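Local atomic coordinates of 2',5'-phosphodiesterase 12 (Homo sapiens, PDB entry 4Z0V), a protein that belongs to the endonuclease/exonuclease/phosphatase family, with a DNase I-like domain preceded by an N-terminal domain of the E-set clan. Residues I126-Y131 / A175-L180; P7-E12 / S30-D35; P150-Y155 / A420-S425; W43-K48 / T57-E62; K243-K248 / C361-T366. All blocks are in the same frame, centred on the assembly; numbering follows the deposited sequence. Where two conformers were deposited one is given.

Overall arrangement
Along the chain the five contacts fall into two groups, one per family region. Contacts 2 and 4 come first, in the N-terminal region, their centres 24 Å apart; strand 28-32 of contact 2 is followed directly by strand 40-46 of contact 4. Contacts 1, 3 and 5 belong to the endonuclease/exonuclease/phosphatase region. Contact 1 lies near the centre of the chain, in the middle of a six-stranded sheet; contact 3 alternates with it in sequence and ties two loops together, 25 Å away centre to centre. Contact 5 spans residues lying between the two segments of contact 3. Contacts 4 and 5, 63 Å apart centre to centre, lie on opposite sides of the chain's centre, which suggests an extended two-domain molecule.

Contact 1 of 5, residues I126-Y131 / A175-L180; sequences IRTVSY and ADVICL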
# COMPACT_ATOMS: atom_id res chain seq x y z
N ILE A 126 -7.27 -14.99 -1.05
CA ILE A 126 -6.22 -14.00 -0.84
C ILE A 126 -6.88 -12.65 -0.98
O ILE A 126 -7.16 -12.23 -2.12
CB ILE A 126 -5.00 -14.13 -1.79
CG1 ILE A 126 -4.45 -15.57 -1.89
CG2 ILE A 126 -3.89 -13.10 -1.39
CD1 ILE A 126 -3.42 -15.73 -3.11
N ARG A 127 -7.15 -11.97 0.13
CA ARG A 127 -7.67 -10.61 0.03
C ARG A 127 -6.48 -9.69 -0.30
O ARG A 127 -5.55 -9.57 0.50
CB ARG A 127 -8.39 -10.17 1.31
CG ARG A 127 -8.91 -8.74 1.20
CD ARG A 127 -9.88 -8.40 2.29
NE ARG A 127 -11.14 -9.13 2.10
CZ ARG A 127 -11.92 -9.58 3.08
NH1 ARG A 127 -11.59 -9.36 4.36
NH2 ARG A 127 -13.02 -10.26 2.80
N THR A 128 -6.57 -8.98 -1.41
CA THR A 128 -5.44 -8.18 -1.92
C THR A 128 -5.84 -6.72 -2.04
O THR A 128 -6.98 -6.41 -2.42
CB THR A 128 -5.02 -8.76 -3.29
OG1 THR A 128 -4.73 -10.15 -3.13
CG2 THR A 128 -3.77 -8.09 -3.85
N VAL A 129 -4.93 -5.83 -1.58
CA VAL A 129 -5.15 -4.38 -1.62
C VAL A 129 -4.05 -3.74 -2.43
O VAL A 129 -2.89 -4.12 -2.29
CB VAL A 129 -5.14 -3.79 -0.16
CG1 VAL A 129 -5.24 -2.25 -0.18
CG2 VAL A 129 -6.26 -4.40 0.70
N SER A 130 -4.37 -2.71 -3.22
CA SER A 130 -3.35 -1.88 -3.89
C SER A 130 -3.75 -0.45 -3.63
O SER A 130 -4.90 -0.07 -3.90
CB SER A 130 -3.21 -2.16 -5.39
OG SER A 130 -2.16 -1.36 -5.92
N TYR A 131 -2.82 0.35 -3.07
CA TYR A 131 -3.23 1.71 -2.69
C TYR A 131 -2.07 2.69 -2.71
O TYR A 131 -1.08 2.46 -2.04
CB TYR A 131 -3.76 1.61 -1.24
CG TYR A 131 -4.51 2.77 -0.62
CD1 TYR A 131 -5.02 3.80 -1.41
CD2 TYR A 131 -4.84 2.77 0.74
CE1 TYR A 131 -5.83 4.80 -0.86
CE2 TYR A 131 -5.63 3.77 1.30
CZ TYR A 131 -6.14 4.78 0.49
OH TYR A 131 -6.96 5.74 1.04
N ALA A 175 -7.02 -7.72 5.30
CA ALA A 175 -6.42 -8.19 4.07
C ALA A 175 -5.26 -9.14 4.31
O ALA A 175 -4.79 -9.29 5.44
CB ALA A 175 -5.95 -6.98 3.25
N ASP A 176 -4.83 -9.81 3.23
CA ASP A 176 -3.75 -10.80 3.27
C ASP A 176 -2.50 -10.30 2.61
O ASP A 176 -1.40 -10.72 2.98
CB ASP A 176 -4.20 -12.12 2.61
CG ASP A 176 -5.47 -12.67 3.28
OD1 ASP A 176 -5.61 -12.49 4.52
OD2 ASP A 176 -6.33 -13.19 2.56
N VAL A 177 -2.66 -9.52 1.54
CA VAL A 177 -1.56 -8.93 0.77
C VAL A 177 -1.90 -7.50 0.55
O VAL A 177 -2.98 -7.20 -0.00
CB VAL A 177 -1.32 -9.71 -0.57
CG1 VAL A 177 -0.28 -8.98 -1.45
CG2 VAL A 177 -0.89 -11.15 -0.30
N ILE A 178 -1.03 -6.59 0.99
CA ILE A 178 -1.29 -5.15 0.86
C ILE A 178 -0.12 -4.52 0.16
O ILE A 178 1.00 -4.58 0.68
CB ILE A 178 -1.56 -4.45 2.20
CG1 ILE A 178 -2.78 -5.09 2.94
CG2 ILE A 178 -1.82 -2.96 1.94
CD1 ILE A 178 -2.96 -4.51 4.39
N CYS A 179 -0.36 -3.97 -1.04
CA CYS A 179 0.69 -3.32 -1.80
C CYS A 179 0.43 -1.83 -1.82
O CYS A 179 -0.63 -1.40 -2.26
CB CYS A 179 0.78 -3.88 -3.22
SG CYS A 179 1.39 -5.58 -3.29
N LEU A 180 1.40 -1.07 -1.35
CA LEU A 180 1.23 0.36 -1.22
C LEU A 180 2.27 1.13 -2.00
O LEU A 180 3.41 0.69 -2.10
CB LEU A 180 1.38 0.74 0.26
CG LEU A 180 0.46 0.05 1.28
CD1 LEU A 180 0.77 0.54 2.69
CD2 LEU A 180 -1.03 0.33 0.96
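Asp-176 and Arg-127 open the pairing of two parallel strands, and the aspartate can be followed outward atom by atom. Its CB sits 3.6 Å from Arg-127 O. With CG beside its own backbone N (chi1 -57°), the carboxylate swings back to the start of the other strand: CG lies 3.6 Å from Arg-127 N, and OD2 takes the hydrogen of that N at 2.8 Å, the donor standing 41° out of the carboxylate plane. OD2 also forms a salt bridge with Lys-221, and OD1 one with Arg-218, so the buried charge has basic partners at both oxygens and probably stays ionised. Arg-127 O is gripped twice, by the N atoms of Asp-176 and Val-177. From here the ladder runs on through Val-129 and Cys-179 to Tyr-131, pairing inner strands of a DNase I-like sandwich sheet, which the chain connects by a beta-alpha-beta crossover that includes helix 159-172. Thr-128, Ser-130, Val-177 and Cys-179 face the second sheet. On the other side, Val-129 and Ile-178 lie side by side, and Val-129 CG2 reaches Ala-175 CB at 3.6 Å. Farther along this face, Leu-180 CD2 rests 3.7 Å from Tyr-131 CB, while the tyrosine hydroxyl bonds to Glu-169.

Contact 2 of 5, residues P7-E12 / S30-D35; sequences PPAFTE and SLEFGD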
# COMPACT_ATOMS: atom_id res chain seq x y z
N PRO A 7 16.95 -10.18 28.54
CA PRO A 7 15.56 -10.25 29.02
C PRO A 7 14.57 -9.60 28.05
O PRO A 7 14.99 -8.74 27.25
CB PRO A 7 15.60 -9.49 30.36
CG PRO A 7 17.05 -9.09 30.58
CD PRO A 7 17.70 -9.11 29.23
N PRO A 8 13.26 -9.98 28.06
CA PRO A 8 12.30 -9.30 27.18
C PRO A 8 12.28 -7.80 27.50
O PRO A 8 12.27 -7.43 28.67
CB PRO A 8 10.96 -9.99 27.49
CG PRO A 8 11.34 -11.28 28.17
CD PRO A 8 12.57 -10.96 28.93
N ALA A 9 12.40 -6.97 26.47
CA ALA A 9 12.44 -5.51 26.63
C ALA A 9 11.91 -4.81 25.39
O ALA A 9 12.16 -5.26 24.28
CB ALA A 9 13.86 -5.05 26.92
N PHE A 10 11.13 -3.74 25.59
CA PHE A 10 10.60 -2.91 24.51
C PHE A 10 11.69 -1.89 24.17
O PHE A 10 12.01 -1.06 25.02
CB PHE A 10 9.26 -2.20 24.90
CG PHE A 10 8.03 -3.08 25.02
CD1 PHE A 10 7.44 -3.64 23.89
CD2 PHE A 10 7.44 -3.31 26.26
CE1 PHE A 10 6.32 -4.46 24.01
CE2 PHE A 10 6.31 -4.13 26.37
CZ PHE A 10 5.76 -4.71 25.25
N THR A 11 12.31 -2.00 22.97
CA THR A 11 13.35 -1.07 22.50
C THR A 11 12.71 0.24 22.06
O THR A 11 13.34 1.31 22.14
CB THR A 11 14.17 -1.68 21.36
OG1 THR A 11 13.30 -2.04 20.29
CG2 THR A 11 14.97 -2.88 21.81
N GLU A 12 11.47 0.16 21.57
CA GLU A 12 10.69 1.32 21.15
C GLU A 12 9.30 1.12 21.70
O GLU A 12 8.79 0.00 21.66
CB GLU A 12 10.68 1.51 19.61
CG GLU A 12 12.05 1.74 19.00
CD GLU A 12 12.09 1.97 17.50
OE1 GLU A 12 11.79 1.03 16.74
OE2 GLU A 12 12.47 3.10 17.10
N SER A 30 8.66 -2.05 19.66
CA SER A 30 9.70 -2.85 19.03
C SER A 30 10.21 -3.71 20.16
O SER A 30 10.60 -3.19 21.21
CB SER A 30 10.76 -1.97 18.37
OG SER A 30 10.17 -1.05 17.46
N LEU A 31 10.01 -5.01 20.04
CA LEU A 31 10.33 -5.92 21.12
C LEU A 31 11.60 -6.74 20.87
O LEU A 31 11.74 -7.36 19.81
CB LEU A 31 9.09 -6.84 21.29
CG LEU A 31 8.86 -7.56 22.63
CD1 LEU A 31 9.17 -6.69 23.81
CD2 LEU A 31 7.42 -8.03 22.73
N GLU A 32 12.54 -6.71 21.84
CA GLU A 32 13.77 -7.51 21.82
C GLU A 32 13.64 -8.65 22.86
O GLU A 32 13.05 -8.44 23.93
CB GLU A 32 15.04 -6.67 22.06
CG GLU A 32 15.25 -6.14 23.48
CD GLU A 32 16.61 -5.56 23.81
OE1 GLU A 32 17.30 -5.06 22.89
OE2 GLU A 32 16.99 -5.57 25.01
N PHE A 33 14.17 -9.85 22.54
CA PHE A 33 14.13 -11.05 23.40
C PHE A 33 12.68 -11.42 23.82
O PHE A 33 12.48 -11.91 24.93
CB PHE A 33 15.01 -10.87 24.66
CG PHE A 33 16.50 -10.72 24.51
CD1 PHE A 33 17.34 -11.82 24.61
CD2 PHE A 33 17.08 -9.46 24.36
CE1 PHE A 33 18.73 -11.67 24.52
CE2 PHE A 33 18.47 -9.31 24.27
CZ PHE A 33 19.29 -10.42 24.35
N GLY A 34 11.69 -11.16 22.97
CA GLY A 34 10.29 -11.42 23.30
C GLY A 34 9.31 -11.36 22.15
O GLY A 34 9.70 -11.09 21.01
N ASP A 35 8.00 -11.60 22.45
CA ASP A 35 6.90 -11.64 21.48
C ASP A 35 5.61 -10.93 21.99
O ASP A 35 5.25 -11.12 23.15
CB ASP A 35 6.56 -13.10 21.14
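Phe-10 and Leu-31 meet as ring and branch: Leu-31 CD1 lies over one face of the phenyl group in a CH-pi contact, 3.9 Å from the ring centroid and displaced toward the rim on the side of CD1 and CE1. The two side chains cross at a slant, and the same methyl also approaches Ala-9 O at 3.3 Å, wedged between ring and backbone. Pro-83, from a neighbouring loop, touches both Phe-10 and Leu-31.

The opposite face of this strand pair is more polar. There Glu-32 stretches out from a CG lodged between its backbone N and carbonyl carbon (chi1 72°), which brings its carboxylate alongside Ala-9 CB and sets OE1 3.4 Å from Thr-11 CG2. Next to it Ser-30 points its hydroxyl at the end of Glu-12; OG donates to OE1 at 2.7 Å, approaching from the anti side of the carboxylate, only slightly out of its plane. The other oxygen, OE2, has a long, weak ion pair with Lys-28.

At the far end Phe-33 turns its CB to Pro-7 O, and Pro-7 N stands over one face of its ring, near the rim. Ala-9 and Glu-32 exchange two backbone bonds, but beyond Phe-10 the pairing slips by one residue. Ser-30 O accepts from Thr-11 N at 2.7 Å and only weakly from Thr-11 OG1 and Glu-12 N. With Thr-11 and Glu-12 both set against Ser-30, this is a classic beta bulge in a small two-stranded antiparallel sheet of the N-terminal domain.

Contact 3 of 5, residues P150-Y155 / A420-S425; sequences PYCAPY and ALPSVS
Tyr-151 to Tyr-155 and Ala-420 to Val-424 run roughly alongside each other as two irregular loops, their end-to-end directions 21° apart, with the second bent by the cis peptide bond before Pro-422. The nearest backbones are those of Cys-152 and Ser-423, whose CA atoms lie 5.1 Å apart.

Tyr-151 holds one end. Its CG occupies the cramped site between backbone N and carbonyl carbon (chi1 47°), which folds the ring down onto the other loop. Ala-420 CB lies over a face of that ring, 4.0 Å from its centroid, while the backbone of Leu-421 and Pro-422 meets it at the edge. The hydroxyl donates to Leu-421 O at 2.6 Å from above the carbonyl plane, and it also bonds to the N of Gly-385. In the middle, Cys-152 SG comes within 3.4 Å of Pro-422 O. The other end is mostly methyl packing: Val-424 CG1 sits in the corner formed by Ala-153 CB, at 3.7 Å, and Tyr-155 OH, at 3.3 Å. Tyr-155 in turn packs edge-to-face with Tyr-161.

A water accepts from Val-424 N and, weakly, from Ala-153 N, bridging the two backbone N-H groups. The side chain of Pro-422 lies about 9 Å from the magnesium ion. The direct hydrogen bond from Tyr-151, a water and methyl packing join the loops; with two partners at Tyr-151 OH, its ring should have little freedom to swing away.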
# COMPACT_ATOMS: atom_id res chain seq x y z
N PRO A 150 -6.76 22.66 -3.11
CA PRO A 150 -7.25 23.83 -2.34
C PRO A 150 -8.61 23.60 -1.69
O PRO A 150 -8.93 24.24 -0.67
CB PRO A 150 -7.32 24.94 -3.39
CG PRO A 150 -7.45 24.23 -4.71
CD PRO A 150 -6.61 22.99 -4.55
N TYR A 151 -9.38 22.64 -2.23
CA TYR A 151 -10.70 22.22 -1.77
C TYR A 151 -10.64 21.37 -0.51
O TYR A 151 -11.68 21.13 0.11
CB TYR A 151 -11.41 21.42 -2.89
CG TYR A 151 -10.55 20.35 -3.53
CD1 TYR A 151 -10.34 19.13 -2.90
CD2 TYR A 151 -9.93 20.57 -4.76
CE1 TYR A 151 -9.52 18.15 -3.48
CE2 TYR A 151 -9.10 19.61 -5.33
CZ TYR A 151 -8.89 18.41 -4.68
OH TYR A 151 -8.14 17.43 -5.29
N CYS A 152 -9.46 20.86 -0.15
CA CYS A 152 -9.33 19.98 1.00
C CYS A 152 -9.08 20.79 2.25
O CYS A 152 -8.31 21.73 2.20
CB CYS A 152 -8.22 18.96 0.76
SG CYS A 152 -8.02 17.75 2.08
N ALA A 153 -9.71 20.43 3.36
CA ALA A 153 -9.43 21.11 4.63
C ALA A 153 -7.93 20.96 4.95
O ALA A 153 -7.44 19.83 4.92
CB ALA A 153 -10.28 20.51 5.73
N PRO A 154 -7.15 22.05 5.14
CA PRO A 154 -5.72 21.88 5.39
C PRO A 154 -5.39 20.88 6.50
O PRO A 154 -4.42 20.14 6.34
CB PRO A 154 -5.28 23.30 5.78
CG PRO A 154 -6.22 24.18 4.99
CD PRO A 154 -7.53 23.48 5.09
N TYR A 155 -6.19 20.81 7.58
CA TYR A 155 -5.93 19.86 8.67
C TYR A 155 -6.01 18.42 8.16
O TYR A 155 -5.31 17.56 8.68
CB TYR A 155 -6.87 20.06 9.90
CG TYR A 155 -8.31 19.60 9.74
CD1 TYR A 155 -8.67 18.28 10.01
CD2 TYR A 155 -9.31 20.49 9.40
CE1 TYR A 155 -9.99 17.85 9.89
CE2 TYR A 155 -10.65 20.09 9.32
CZ TYR A 155 -10.98 18.76 9.56
OH TYR A 155 -12.28 18.36 9.47
N ALA A 420 -13.32 17.02 -4.37
CA ALA A 420 -12.49 15.93 -4.87
C ALA A 420 -11.65 15.38 -3.73
O ALA A 420 -11.97 15.62 -2.55
CB ALA A 420 -11.61 16.43 -6.02
N LEU A 421 -10.58 14.65 -4.08
CA LEU A 421 -9.75 13.99 -3.07
C LEU A 421 -8.35 14.62 -2.97
O LEU A 421 -7.85 15.17 -3.95
CB LEU A 421 -9.63 12.50 -3.42
CG LEU A 421 -10.95 11.74 -3.69
CD1 LEU A 421 -10.67 10.32 -4.14
CD2 LEU A 421 -11.88 11.77 -2.49
N PRO A 422 -7.66 14.49 -1.84
CA PRO A 422 -8.12 13.93 -0.56
C PRO A 422 -9.16 14.84 0.08
O PRO A 422 -9.43 15.93 -0.43
CB PRO A 422 -6.84 13.82 0.26
CG PRO A 422 -5.96 14.90 -0.27
CD PRO A 422 -6.29 15.05 -1.73
N SER A 423 -9.76 14.38 1.18
CA SER A 423 -10.76 15.13 1.92
C SER A 423 -10.71 14.77 3.39
O SER A 423 -9.99 13.84 3.81
CB SER A 423 -12.14 14.85 1.35
OG SER A 423 -12.56 13.55 1.76
N VAL A 424 -11.59 15.41 4.16
CA VAL A 424 -11.75 15.05 5.57
C VAL A 424 -12.21 13.58 5.73
O VAL A 424 -12.04 13.01 6.79
CB VAL A 424 -12.75 16.02 6.28
CG1 VAL A 424 -12.21 17.44 6.30
CG2 VAL A 424 -14.13 15.98 5.60
N SER A 425 -12.78 12.96 4.66
CA SER A 425 -13.32 11.62 4.72
C SER A 425 -12.50 10.60 3.91
O SER A 425 -12.86 9.43 3.89
CB SER A 425 -14.76 11.64 4.21
OG SER A 425 -15.54 12.49 5.03
O HOH W 1 -12.13 18.12 2.80

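Contact 4 of 5, residues W43-K48 / T57-E62; sequences WYKEAK and TETDVE
Trp-43 and Thr-59 form the tight end of a beta hairpin, strands 40-46 and 56-58, at the margin of the four-stranded antiparallel sheet of the N-terminal domain. Trp-43 O accepts two bonds from one residue: Thr-59 N reaches it in the carbonyl plane at 2.9 Å, and Thr-59 OG1 from above that plane at 2.8 Å. The hydroxyl can do so because it sits between its own N and carbonyl carbon (chi1 77°), where it also accepts from Val-61 N in an ST turn. That turn brings Val-61 O back to Trp-43 N. The indole meets Val-61 O at its edge, and its CD1 lies 3.9 Å from Val-61 CG1; its other neighbours include Leu-15, Leu-79 and Tyr-66. Trp-43 and Thr-59 are both buried.

Lys-45 and Thr-57 continue the ladder as a hydrogen-bonded pair, each N bonded to the other's O. Between them and the turn, Tyr-44 lies slantwise against Glu-58, its CD2 3.6 Å from Glu-58 CA, while Lys-78 makes a cation-pi contact with the same ring.

Toward Ala-47, which has a backbone bond to Ser-55, the packing gives way to solvent. The contacts thin out here: Ala-47 CB stands 3.5 Å from Thr-57 OG1, and a single water donates to Ala-47 O while lying 2.8 Å from that same OG1 atom.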
# COMPACT_ATOMS: atom_id res chain seq x y z
N TRP A 43 -5.15 -1.24 28.84
CA TRP A 43 -5.39 0.15 28.53
C TRP A 43 -6.20 0.80 29.64
O TRP A 43 -7.17 0.21 30.14
CB TRP A 43 -6.14 0.28 27.21
CG TRP A 43 -5.25 0.05 26.02
CD1 TRP A 43 -5.05 -1.12 25.34
CD2 TRP A 43 -4.54 1.06 25.31
NE1 TRP A 43 -4.21 -0.90 24.27
CE2 TRP A 43 -3.90 0.43 24.22
CE3 TRP A 43 -4.41 2.46 25.48
CZ2 TRP A 43 -3.10 1.15 23.32
CZ3 TRP A 43 -3.60 3.16 24.59
CH2 TRP A 43 -2.98 2.50 23.52
N TYR A 44 -5.85 2.06 29.94
CA TYR A 44 -6.54 2.91 30.90
C TYR A 44 -7.00 4.19 30.28
O TYR A 44 -6.41 4.65 29.29
CB TYR A 44 -5.65 3.28 32.08
CG TYR A 44 -5.09 2.10 32.82
CD1 TYR A 44 -3.96 1.43 32.34
CD2 TYR A 44 -5.63 1.70 34.04
CE1 TYR A 44 -3.42 0.36 33.04
CE2 TYR A 44 -5.08 0.63 34.75
CZ TYR A 44 -3.98 -0.04 34.24
OH TYR A 44 -3.43 -1.10 34.92
N LYS A 45 -8.01 4.80 30.87
CA LYS A 45 -8.47 6.12 30.45
C LYS A 45 -8.52 6.99 31.70
O LYS A 45 -8.67 6.49 32.80
CB LYS A 45 -9.83 6.05 29.73
CG LYS A 45 -10.98 5.63 30.65
CD LYS A 45 -12.26 5.22 29.92
CE LYS A 45 -13.29 4.72 30.93
NZ LYS A 45 -14.66 4.68 30.36
N GLU A 46 -8.34 8.30 31.52
CA GLU A 46 -8.43 9.23 32.64
C GLU A 46 -9.75 9.03 33.33
O GLU A 46 -10.76 8.83 32.65
CB GLU A 46 -8.31 10.66 32.12
CG GLU A 46 -6.96 11.26 32.37
CD GLU A 46 -6.92 12.69 31.90
OE1 GLU A 46 -6.47 13.55 32.69
OE2 GLU A 46 -7.41 12.97 30.78
N ALA A 47 -9.74 8.98 34.66
CA ALA A 47 -10.96 8.76 35.45
C ALA A 47 -12.00 9.85 35.18
O ALA A 47 -13.19 9.56 35.05
CB ALA A 47 -10.61 8.71 36.93
N LYS A 48 -11.54 11.09 35.02
CA LYS A 48 -12.42 12.22 34.72
C LYS A 48 -11.71 13.15 33.76
O LYS A 48 -10.49 13.21 33.85
CB LYS A 48 -12.77 12.99 36.03
CG LYS A 48 -13.82 12.30 36.91
N THR A 57 -8.67 4.92 35.06
CA THR A 57 -9.73 3.91 35.11
C THR A 57 -9.37 2.82 34.14
O THR A 57 -9.14 3.09 32.96
CB THR A 57 -11.10 4.52 34.80
OG1 THR A 57 -11.38 5.51 35.78
CG2 THR A 57 -12.21 3.48 34.80
N GLU A 58 -9.30 1.59 34.65
CA GLU A 58 -8.96 0.46 33.80
C GLU A 58 -10.05 0.21 32.78
O GLU A 58 -11.24 0.25 33.12
CB GLU A 58 -8.79 -0.76 34.70
CG GLU A 58 -8.14 -1.95 34.05
CD GLU A 58 -8.36 -3.19 34.90
OE1 GLU A 58 -7.40 -3.59 35.58
OE2 GLU A 58 -9.49 -3.71 34.93
N THR A 59 -9.68 -0.02 31.53
CA THR A 59 -10.68 -0.38 30.53
C THR A 59 -10.70 -1.90 30.50
O THR A 59 -9.78 -2.54 31.03
CB THR A 59 -10.37 0.21 29.14
OG1 THR A 59 -9.33 -0.59 28.58
CG2 THR A 59 -9.98 1.68 29.18
N ASP A 60 -11.67 -2.50 29.80
CA ASP A 60 -11.65 -3.96 29.68
C ASP A 60 -10.78 -4.41 28.49
O ASP A 60 -10.80 -5.58 28.12
CB ASP A 60 -13.09 -4.56 29.57
CG ASP A 60 -14.01 -4.00 28.50
OD1 ASP A 60 -13.49 -3.52 27.46
OD2 ASP A 60 -15.25 -4.07 28.67
N VAL A 61 -9.94 -3.50 27.95
CA VAL A 61 -9.17 -3.86 26.77
C VAL A 61 -7.76 -4.32 27.19
O VAL A 61 -6.97 -3.53 27.73
CB VAL A 61 -9.16 -2.69 25.74
CG1 VAL A 61 -8.36 -3.05 24.49
CG2 VAL A 61 -10.60 -2.28 25.37
N GLU A 62 -7.48 -5.61 26.93
CA GLU A 62 -6.20 -6.27 27.25
C GLU A 62 -5.42 -6.59 26.00
O GLU A 62 -4.55 -7.47 26.02
CB GLU A 62 -6.45 -7.58 28.03
CG GLU A 62 -7.16 -7.38 29.35
CD GLU A 62 -7.45 -8.68 30.07
OE1 GLU A 62 -8.61 -8.89 30.49
OE2 GLU A 62 -6.52 -9.52 30.17
O HOH W 2 -13.85 6.57 35.10

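Contact 5 of 5, residues K243-K248 / C361-T366; sequences KELLEK and CNMSLT
The CA atoms of Lys-248 and Met-363 are 6.9 Å apart and those of Leu-245 and Leu-365 8.6 Å, so helix 243-248 and the extended segment 361-366 keep their backbones well separated. This is helix-on-loop packing at the periphery of the DNase I-like domain, where 361-366 ends in a strand paired antiparallel with 344-345.

Side chains do most of the touching, and on the helix they come from Leu-245 and Lys-248, about one turn apart. Leu-245 CD1 touches Leu-365 CD2 at 3.7 Å and Met-363 SD at 3.9 Å, the leucine and methionine crossing at about a right angle. Met-363 leaves its backbone with CG between N and carbonyl carbon (chi1 64°) and bends again at its end, which lays SD and CE against Lys-248 CB. Around this apolar patch, Ala-303 of helix 295-316 touches both leucines, and Trp-352 packs on Met-363 and Leu-365.

Lys-248 forms the more exposed border. Its aliphatic chain runs out along the loop until CE lies 3.3 Å from Ser-364 O, a carbonyl that may favour the positive charge nearby. The chain bends at its last torsion (chi4 125°), and NZ makes a salt bridge within its own helix, one turn back, with Glu-244 OE2 at 3.5 Å.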
# COMPACT_ATOMS: atom_id res chain seq x y z
N LYS A 243 18.64 -7.75 -22.46
CA LYS A 243 19.50 -7.39 -23.62
C LYS A 243 18.70 -7.18 -24.91
O LYS A 243 18.99 -6.23 -25.62
CB LYS A 243 20.67 -8.38 -23.85
CG LYS A 243 20.28 -9.80 -24.23
CD LYS A 243 21.52 -10.70 -24.41
N GLU A 244 17.67 -8.01 -25.17
CA GLU A 244 16.83 -7.91 -26.37
C GLU A 244 16.06 -6.58 -26.39
O GLU A 244 15.93 -5.96 -27.46
CB GLU A 244 15.88 -9.10 -26.46
CG GLU A 244 15.33 -9.35 -27.86
CD GLU A 244 14.34 -10.49 -27.94
OE1 GLU A 244 14.68 -11.62 -27.51
OE2 GLU A 244 13.21 -10.25 -28.45
N LEU A 245 15.55 -6.14 -25.22
CA LEU A 245 14.83 -4.87 -25.14
C LEU A 245 15.81 -3.68 -25.29
O LEU A 245 15.52 -2.73 -26.02
CB LEU A 245 14.04 -4.79 -23.84
CG LEU A 245 13.22 -3.53 -23.59
CD1 LEU A 245 12.11 -3.40 -24.62
CD2 LEU A 245 12.64 -3.57 -22.20
N LEU A 246 17.00 -3.78 -24.66
CA LEU A 246 18.02 -2.75 -24.78
C LEU A 246 18.43 -2.61 -26.26
O LEU A 246 18.53 -1.48 -26.75
CB LEU A 246 19.23 -3.05 -23.90
CG LEU A 246 20.25 -1.91 -23.73
CD1 LEU A 246 19.64 -0.72 -23.00
CD2 LEU A 246 21.49 -2.39 -22.99
N GLU A 247 18.54 -3.75 -26.98
CA GLU A 247 18.85 -3.81 -28.41
C GLU A 247 17.78 -3.10 -29.26
O GLU A 247 18.15 -2.39 -30.19
CB GLU A 247 19.01 -5.27 -28.87
CG GLU A 247 20.38 -5.85 -28.56
CD GLU A 247 20.56 -7.35 -28.73
OE1 GLU A 247 19.90 -7.94 -29.63
OE2 GLU A 247 21.38 -7.94 -28.00
N LYS A 248 16.48 -3.23 -28.91
CA LYS A 248 15.39 -2.55 -29.62
C LYS A 248 15.49 -1.02 -29.48
O LYS A 248 15.01 -0.29 -30.35
CB LYS A 248 14.02 -3.03 -29.13
CG LYS A 248 13.66 -4.42 -29.64
CD LYS A 248 12.39 -4.96 -29.04
CE LYS A 248 11.78 -5.97 -29.97
NZ LYS A 248 11.55 -7.27 -29.29
N CYS A 361 9.97 5.86 -30.28
CA CYS A 361 10.69 4.58 -30.11
C CYS A 361 9.82 3.37 -30.46
O CYS A 361 9.74 2.41 -29.68
CB CYS A 361 11.26 4.46 -28.70
SG CYS A 361 10.01 4.60 -27.40
N ASN A 362 9.24 3.40 -31.70
CA ASN A 362 8.40 2.35 -32.24
C ASN A 362 9.06 1.00 -32.16
O ASN A 362 10.16 0.80 -32.69
CB ASN A 362 8.01 2.65 -33.69
CG ASN A 362 7.17 3.89 -33.79
OD1 ASN A 362 7.66 5.01 -33.64
ND2 ASN A 362 5.88 3.70 -33.87
N MET A 363 8.38 0.07 -31.49
CA MET A 363 8.87 -1.30 -31.36
C MET A 363 7.71 -2.21 -31.05
O MET A 363 6.65 -1.75 -30.60
CB MET A 363 10.00 -1.42 -30.31
CG MET A 363 9.57 -1.10 -28.90
SD MET A 363 10.86 -1.28 -27.64
CE MET A 363 11.92 0.12 -28.01
N SER A 364 7.90 -3.49 -31.34
CA SER A 364 6.95 -4.55 -31.09
C SER A 364 7.35 -5.23 -29.79
O SER A 364 8.53 -5.51 -29.59
CB SER A 364 6.96 -5.54 -32.25
OG SER A 364 5.92 -6.49 -32.11
N LEU A 365 6.40 -5.46 -28.89
CA LEU A 365 6.68 -6.16 -27.61
C LEU A 365 5.71 -7.29 -27.43
O LEU A 365 4.56 -7.14 -27.80
CB LEU A 365 6.58 -5.22 -26.39
CG LEU A 365 7.45 -3.96 -26.33
CD1 LEU A 365 7.10 -3.16 -25.09
CD2 LEU A 365 8.93 -4.28 -26.35
N THR A 366 6.17 -8.39 -26.82
CA THR A 366 5.33 -9.56 -26.54
C THR A 366 5.63 -10.13 -25.17
O THR A 366 6.76 -10.11 -24.72
CB THR A 366 5.55 -10.66 -27.58
OG1 THR A 366 6.93 -10.97 -27.66
CG2 THR A 366 5.00 -10.31 -28.92